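Local atomic coordinates of polyandrocarpa lectin (Polyandrocarpa misakiensis, PDB entry 1TLG), a protein that binds galactose through a bound calcium ion, as a homodimeric C-type lectin with a role in defence against microorganisms. Residues 81-86 against 98-103; 87-92 against 106-111. One frame throughout, in Å; residues are numbered along the deposited sequence.

Contact 1: residues 81-86 against 98-103; sequences LWSPNE and QIWSKY. With CA (calcium ion), chain D; GAL (beta-D-galactopyranose), chain C.
Pro84 lies over one face of the Tyr103 ring. Its CD sits 3.4 Å from the ring centroid and 12° off the ring normal, a CH-pi contact. Pro84 CG lies nearer the rim, 3.5 Å from Tyr103 CE1. Lys102 CG covers the opposite face of the tyrosine, off its centre. Ser83 adds a smaller apolar touch, with CB 3.5 Å from Tyr103 CD2. Its OG is near the plane of the Trp100 indole, at the edge by CE3, and is hydrogen-bonded to the backbone O of Leu106.

Ser83 to Glu86 form a type II beta turn in the long loop of the C-type lectin domain. The turn brings Glu86 of this loop up to the sugar, across from Trp100 on strand 96-100.

Glu86 OE1 binds the calcium ion at 2.2 Å and is hydrogen-bonded to Ser88 OG; its OE2 lies 2.5 Å from galactose O3. The bend at chi2 (-71°) turns the carboxylate toward metal and sugar. Trp100 supplies the apolar surface. CG is anti to the backbone N (chi1 -174°), which carries the indole out beside the sugar. Galactose C6 lies over one face, 3.6 Å from Trp100 CE2. Lys102 CB covers the other.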
loop_
_atom_site.group_PDB
_atom_site.type_symbol
_atom_site.label_atom_id
_atom_site.label_comp_id
_atom_site.label_asym_id
_atom_site.label_seq_id
_atom_site.Cartn_x
_atom_site.Cartn_y
_atom_site.Cartn_z
ATOM N N LEU A 81 -0.267 5.959 19.114
ATOM C CA LEU A 81 -0.603 6.238 17.728
ATOM C C LEU A 81 -1.052 7.680 17.507
ATOM O O LEU A 81 -0.974 8.154 16.377
ATOM C CB LEU A 81 -1.686 5.283 17.227
ATOM C CG LEU A 81 -1.278 3.825 16.999
ATOM C CD1 LEU A 81 -2.458 2.990 16.537
ATOM C CD2 LEU A 81 -0.145 3.735 15.986
ATOM N N TRP A 82 -1.513 8.358 18.556
ATOM C CA TRP A 82 -2.013 9.705 18.448
ATOM C C TRP A 82 -0.914 10.753 18.239
ATOM O O TRP A 82 0.141 10.742 18.869
ATOM C CB TRP A 82 -2.859 10.132 19.660
ATOM C CG TRP A 82 -4.187 9.485 19.874
ATOM C CD1 TRP A 82 -4.466 8.504 20.781
ATOM C CD2 TRP A 82 -5.426 9.748 19.196
ATOM N NE1 TRP A 82 -5.785 8.134 20.700
ATOM C CE2 TRP A 82 -6.398 8.887 19.736
ATOM C CE3 TRP A 82 -5.805 10.620 18.175
ATOM C CZ2 TRP A 82 -7.726 8.878 19.305
ATOM C CZ3 TRP A 82 -7.117 10.610 17.742
ATOM C CH2 TRP A 82 -8.067 9.753 18.307
ATOM N N SER A 83 -1.219 11.716 17.366
ATOM C CA SER A 83 -0.325 12.843 17.162
ATOM C C SER A 83 -0.242 13.545 18.532
ATOM O O SER A 83 -1.105 13.355 19.394
ATOM C CB SER A 83 -0.829 13.868 16.158
ATOM O OG SER A 83 -1.249 13.380 14.907
ATOM N N PRO A 84 0.783 14.361 18.702
ATOM C CA PRO A 84 0.964 15.142 19.907
ATOM C C PRO A 84 -0.250 16.029 20.162
ATOM O O PRO A 84 -0.751 16.690 19.250
ATOM C CB PRO A 84 2.197 15.993 19.631
ATOM C CG PRO A 84 2.915 15.289 18.528
ATOM C CD PRO A 84 1.843 14.629 17.702
ATOM N N ASN A 85 -0.718 16.024 21.404
ATOM C CA ASN A 85 -1.846 16.847 21.818
ATOM C C ASN A 85 -3.151 16.498 21.111
ATOM O O ASN A 85 -3.971 17.397 20.882
ATOM C CB ASN A 85 -1.547 18.334 21.614
ATOM C CG ASN A 85 -0.336 18.850 22.355
ATOM O OD1 ASN A 85 0.514 19.570 21.823
ATOM N ND2 ASN A 85 -0.213 18.515 23.638
ATOM N N GLU A 86 -3.369 15.225 20.790
ATOM C CA GLU A 86 -4.635 14.802 20.172
ATOM C C GLU A 86 -4.982 13.506 20.893
ATOM O O GLU A 86 -4.056 12.849 21.383
ATOM C CB GLU A 86 -4.456 14.637 18.671
ATOM C CG GLU A 86 -3.968 15.855 17.908
ATOM C CD GLU A 86 -4.997 16.964 17.806
ATOM O OE1 GLU A 86 -6.223 16.722 17.900
ATOM O OE2 GLU A 86 -4.569 18.120 17.599
ATOM N N GLN A 98 -8.091 10.107 11.474
ATOM C CA GLN A 98 -7.252 10.133 10.288
ATOM C C GLN A 98 -5.771 10.062 10.652
ATOM O O GLN A 98 -5.406 10.297 11.801
ATOM C CB GLN A 98 -7.439 11.472 9.535
ATOM C CG GLN A 98 -6.883 12.646 10.338
ATOM C CD GLN A 98 -6.640 13.935 9.597
ATOM O OE1 GLN A 98 -6.600 14.023 8.368
ATOM N NE2 GLN A 98 -6.448 15.057 10.287
ATOM N N ILE A 99 -4.965 9.843 9.622
ATOM C CA ILE A 99 -3.515 9.950 9.727
ATOM C C ILE A 99 -3.262 11.384 9.232
ATOM O O ILE A 99 -3.452 11.691 8.061
ATOM C CB ILE A 99 -2.753 8.959 8.845
ATOM C CG1 ILE A 99 -2.812 7.538 9.422
ATOM C CG2 ILE A 99 -1.315 9.392 8.622
ATOM C CD1 ILE A 99 -2.334 6.485 8.442
ATOM N N TRP A 100 -2.886 12.250 10.150
ATOM C CA TRP A 100 -2.661 13.660 9.839
ATOM C C TRP A 100 -1.236 13.919 9.360
ATOM O O TRP A 100 -0.284 13.627 10.073
ATOM C CB TRP A 100 -2.982 14.461 11.094
ATOM C CG TRP A 100 -2.954 15.948 10.971
ATOM C CD1 TRP A 100 -3.079 16.706 9.842
ATOM C CD2 TRP A 100 -2.840 16.876 12.059
ATOM N NE1 TRP A 100 -3.034 18.045 10.155
ATOM C CE2 TRP A 100 -2.886 18.170 11.514
ATOM C CE3 TRP A 100 -2.683 16.739 13.441
ATOM C CZ2 TRP A 100 -2.793 19.314 12.305
ATOM C CZ3 TRP A 100 -2.598 17.881 14.217
ATOM C CH2 TRP A 100 -2.653 19.167 13.652
ATOM N N SER A 101 -1.102 14.454 8.161
ATOM C CA SER A 101 0.162 14.750 7.528
ATOM C C SER A 101 1.031 15.649 8.392
ATOM O O SER A 101 2.260 15.599 8.290
ATOM C CB SER A 101 -0.031 15.354 6.135
ATOM O OG SER A 101 -0.724 16.589 6.122
ATOM N N LYS A 102 0.418 16.441 9.283
ATOM C CA LYS A 102 1.239 17.304 10.129
ATOM C C LYS A 102 2.271 16.487 10.907
ATOM O O LYS A 102 3.425 16.901 11.071
ATOM C CB LYS A 102 0.436 18.160 11.106
ATOM C CG LYS A 102 1.353 19.110 11.874
ATOM C CD LYS A 102 0.583 20.125 12.707
ATOM C CE LYS A 102 1.545 20.848 13.645
ATOM N NZ LYS A 102 1.001 22.164 14.100
ATOM N N TYR A 103 1.848 15.342 11.412
ATOM C CA TYR A 103 2.723 14.475 12.181
ATOM C C TYR A 103 2.806 13.044 11.647
ATOM O O TYR A 103 3.608 12.283 12.193
ATOM C CB TYR A 103 2.194 14.335 13.613
ATOM C CG TYR A 103 2.139 15.641 14.372
ATOM C CD1 TYR A 103 3.275 16.160 14.984
ATOM C CD2 TYR A 103 0.947 16.341 14.471
ATOM C CE1 TYR A 103 3.215 17.348 15.691
ATOM C CE2 TYR A 103 0.878 17.531 15.180
ATOM C CZ TYR A 103 2.013 18.024 15.790
ATOM O OH TYR A 103 1.956 19.207 16.487
HETATM CA CA CA D . -7.851 16.829 16.479
HETATM C C1 GAL C . -7.439 21.458 13.888
HETATM C C2 GAL C . -7.531 20.760 15.247
HETATM C C3 GAL C . -6.456 19.696 15.344
HETATM C C4 GAL C . -6.456 18.723 14.124
HETATM C C5 GAL C . -6.419 19.542 12.813
HETATM C C6 GAL C . -6.476 18.729 11.506
HETATM O O1 GAL C . -8.500 22.333 13.761
HETATM O O2 GAL C . -7.280 21.719 16.279
HETATM O O3 GAL C . -6.691 18.994 16.512
HETATM O O4 GAL C . -7.562 17.884 14.255
HETATM O O5 GAL C . -7.506 20.506 12.819
HETATM O O6 GAL C . -6.303 19.597 10.396
#

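Contact 2: residues 87-92 against 106-111; sequences PSNPQS and LDDVGC. With CA (calcium ion), chain D; GAL (beta-D-galactopyranose), chain C.
Asp108 points its carboxylate at the loop backbone and overlaps the Pro87 ring, with Pro87 CB 3.5 Å from Asp108 CG. The peptide bond before Pro87 is cis. Two successive amides of the loop grip the two carboxylate oxygens. Ser88 N donates to Asp108 OD1 over 3.0 Å, on the syn side but 31° out of the carboxylate plane. Asn89 N donates to Asp108 OD2 over 2.9 Å and uses the syn lone pair. The pair of bonds should fix the carboxylate's rotation. With CG between the backbone N and the carbonyl carbon (chi1 63°), the Asp108 carboxylate folds back beside its own main chain, and OD1 and the backbone O both bind calcium.

Asn89 lays its CB 3.1 Å from Asp108 OD2, and its OD1 binds the calcium ion at 2.4 Å. Asp107 adds OD1 as a further ligand, while its OD2 lies 2.6 Å from galactose O4 and is hydrogen-bonded to Gln98 NE2. Ser88 OG, hydrogen-bonded to Glu86 OE1, is 3.1 Å from galactose O3. Glu86 completes the protein ligands, and galactose O3 and O4 fill two further places. Direct coordination of vicinal sugar hydroxyls to calcium is the hallmark of the C-type lectin carbohydrate site.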
loop_
_atom_site.group_PDB
_atom_site.type_symbol
_atom_site.label_atom_id
_atom_site.label_comp_id
_atom_site.label_asym_id
_atom_site.label_seq_id
_atom_site.Cartn_x
_atom_site.Cartn_y
_atom_site.Cartn_z
ATOM N N PRO A 87 -6.235 13.122 20.996
ATOM C CA PRO A 87 -7.352 13.865 20.452
ATOM C C PRO A 87 -7.654 15.131 21.239
ATOM O O PRO A 87 -7.410 15.161 22.447
ATOM C CB PRO A 87 -8.511 12.881 20.571
ATOM C CG PRO A 87 -8.168 12.047 21.755
ATOM C CD PRO A 87 -6.674 11.891 21.705
ATOM N N SER A 88 -8.176 16.151 20.564
ATOM C CA SER A 88 -8.432 17.419 21.217
ATOM C C SER A 88 -9.688 18.118 20.723
ATOM O O SER A 88 -9.984 19.175 21.279
ATOM C CB SER A 88 -7.218 18.335 20.952
ATOM O OG SER A 88 -7.215 18.678 19.569
ATOM N N ASN A 89 -10.395 17.588 19.732
ATOM C CA ASN A 89 -11.587 18.293 19.239
ATOM C C ASN A 89 -12.686 18.231 20.289
ATOM O O ASN A 89 -12.652 17.374 21.176
ATOM C CB ASN A 89 -12.043 17.697 17.905
ATOM C CG ASN A 89 -11.126 18.049 16.751
ATOM O OD1 ASN A 89 -9.907 18.060 16.942
ATOM N ND2 ASN A 89 -11.705 18.324 15.580
ATOM N N PRO A 90 -13.669 19.110 20.190
ATOM C CA PRO A 90 -14.776 19.127 21.137
ATOM C C PRO A 90 -15.461 17.768 21.201
ATOM O O PRO A 90 -15.889 17.162 20.226
ATOM C CB PRO A 90 -15.665 20.253 20.637
ATOM C CG PRO A 90 -14.761 21.120 19.813
ATOM C CD PRO A 90 -13.798 20.163 19.155
ATOM N N GLN A 91 -15.542 17.208 22.401
ATOM C CA GLN A 91 -16.145 15.930 22.682
ATOM C C GLN A 91 -17.637 15.856 22.378
ATOM O O GLN A 91 -18.199 14.774 22.566
ATOM C CB GLN A 91 -15.953 15.564 24.158
ATOM C CG GLN A 91 -14.544 15.140 24.505
ATOM C CD GLN A 91 -14.252 15.143 25.987
ATOM O OE1 GLN A 91 -14.736 14.326 26.772
ATOM N NE2 GLN A 91 -13.417 16.095 26.393
ATOM N N SER A 92 -18.254 16.942 21.925
ATOM C CA SER A 92 -19.685 16.861 21.621
ATOM C C SER A 92 -19.858 16.499 20.150
ATOM O O SER A 92 -20.925 16.069 19.721
ATOM C CB SER A 92 -20.399 18.153 21.999
ATOM O OG SER A 92 -19.934 19.260 21.259
ATOM N N LEU A 106 -2.048 9.682 14.234
ATOM C CA LEU A 106 -3.500 9.762 14.319
ATOM C C LEU A 106 -4.018 11.078 14.873
ATOM O O LEU A 106 -3.368 11.729 15.690
ATOM C CB LEU A 106 -4.084 8.608 15.133
ATOM C CG LEU A 106 -3.809 7.198 14.608
ATOM C CD1 LEU A 106 -4.570 6.191 15.466
ATOM C CD2 LEU A 106 -4.172 7.046 13.136
ATOM N N ASP A 107 -5.217 11.448 14.427
ATOM C CA ASP A 107 -5.815 12.712 14.854
ATOM C C ASP A 107 -7.334 12.632 14.771
ATOM O O ASP A 107 -7.814 11.904 13.910
ATOM C CB ASP A 107 -5.279 13.855 13.978
ATOM C CG ASP A 107 -6.052 15.153 14.177
ATOM O OD1 ASP A 107 -6.150 15.590 15.346
ATOM O OD2 ASP A 107 -6.578 15.727 13.201
ATOM N N ASP A 108 -8.052 13.364 15.621
ATOM C CA ASP A 108 -9.517 13.370 15.568
ATOM C C ASP A 108 -10.034 14.585 14.801
ATOM O O ASP A 108 -9.586 15.710 15.035
ATOM C CB ASP A 108 -10.096 13.348 16.974
ATOM C CG ASP A 108 -9.758 14.561 17.822
ATOM O OD1 ASP A 108 -8.648 15.120 17.749
ATOM O OD2 ASP A 108 -10.646 14.974 18.613
ATOM N N VAL A 109 -10.971 14.393 13.890
ATOM C CA VAL A 109 -11.518 15.447 13.059
ATOM C C VAL A 109 -13.017 15.290 12.829
ATOM O O VAL A 109 -13.590 14.258 13.171
ATOM C CB VAL A 109 -10.900 15.385 11.640
ATOM C CG1 VAL A 109 -9.440 15.777 11.657
ATOM C CG2 VAL A 109 -11.069 13.976 11.075
ATOM N N GLY A 110 -13.608 16.290 12.190
ATOM C CA GLY A 110 -15.026 16.182 11.807
ATOM C C GLY A 110 -15.000 15.139 10.677
ATOM O O GLY A 110 -13.937 14.904 10.089
ATOM N N CYS A 111 -16.131 14.519 10.379
ATOM C CA CYS A 111 -16.109 13.466 9.362
ATOM C C CYS A 111 -16.390 13.932 7.951
ATOM O O CYS A 111 -16.503 13.101 7.045
ATOM C CB CYS A 111 -17.081 12.393 9.894
ATOM S SG CYS A 111 -16.730 11.939 11.631
HETATM CA CA CA D . -7.851 16.829 16.479
HETATM C C1 GAL C . -7.439 21.458 13.888
HETATM C C2 GAL C . -7.531 20.760 15.247
HETATM C C3 GAL C . -6.456 19.696 15.344
HETATM C C4 GAL C . -6.456 18.723 14.124
HETATM C C5 GAL C . -6.419 19.542 12.813
HETATM C C6 GAL C . -6.476 18.729 11.506
HETATM O O1 GAL C . -8.500 22.333 13.761
HETATM O O2 GAL C . -7.280 21.719 16.279
HETATM O O3 GAL C . -6.691 18.994 16.512
HETATM O O4 GAL C . -7.562 17.884 14.255
HETATM O O5 GAL C . -7.506 20.506 12.819
HETATM O O6 GAL C . -6.303 19.597 10.396
#

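Overall arrangement
From the N terminus the chain runs through strand 3-12, helices 14-22 and 36-49 and strand 53-55 before the long loop after strand 68-69. It passes through 81-86 and 87-92, enters strand 96-100, turns, and returns along strand 105-109. Contact 1 closes the loop from 81-86 onto the end of strand 96-100 and the turn beyond it. Contact 2 closes it from 87-92 onto strand 105-109. Their segments alternate, so the two closures cross. They meet where Trp82 packs on Pro87 and where Gln98 touches Val109. Together they tie the loop to one sheet, around a shared calcium ion and galactose. The disulfide Cys96-Cys111 joins the start of strand 96-100 to the chain after strand 105-109.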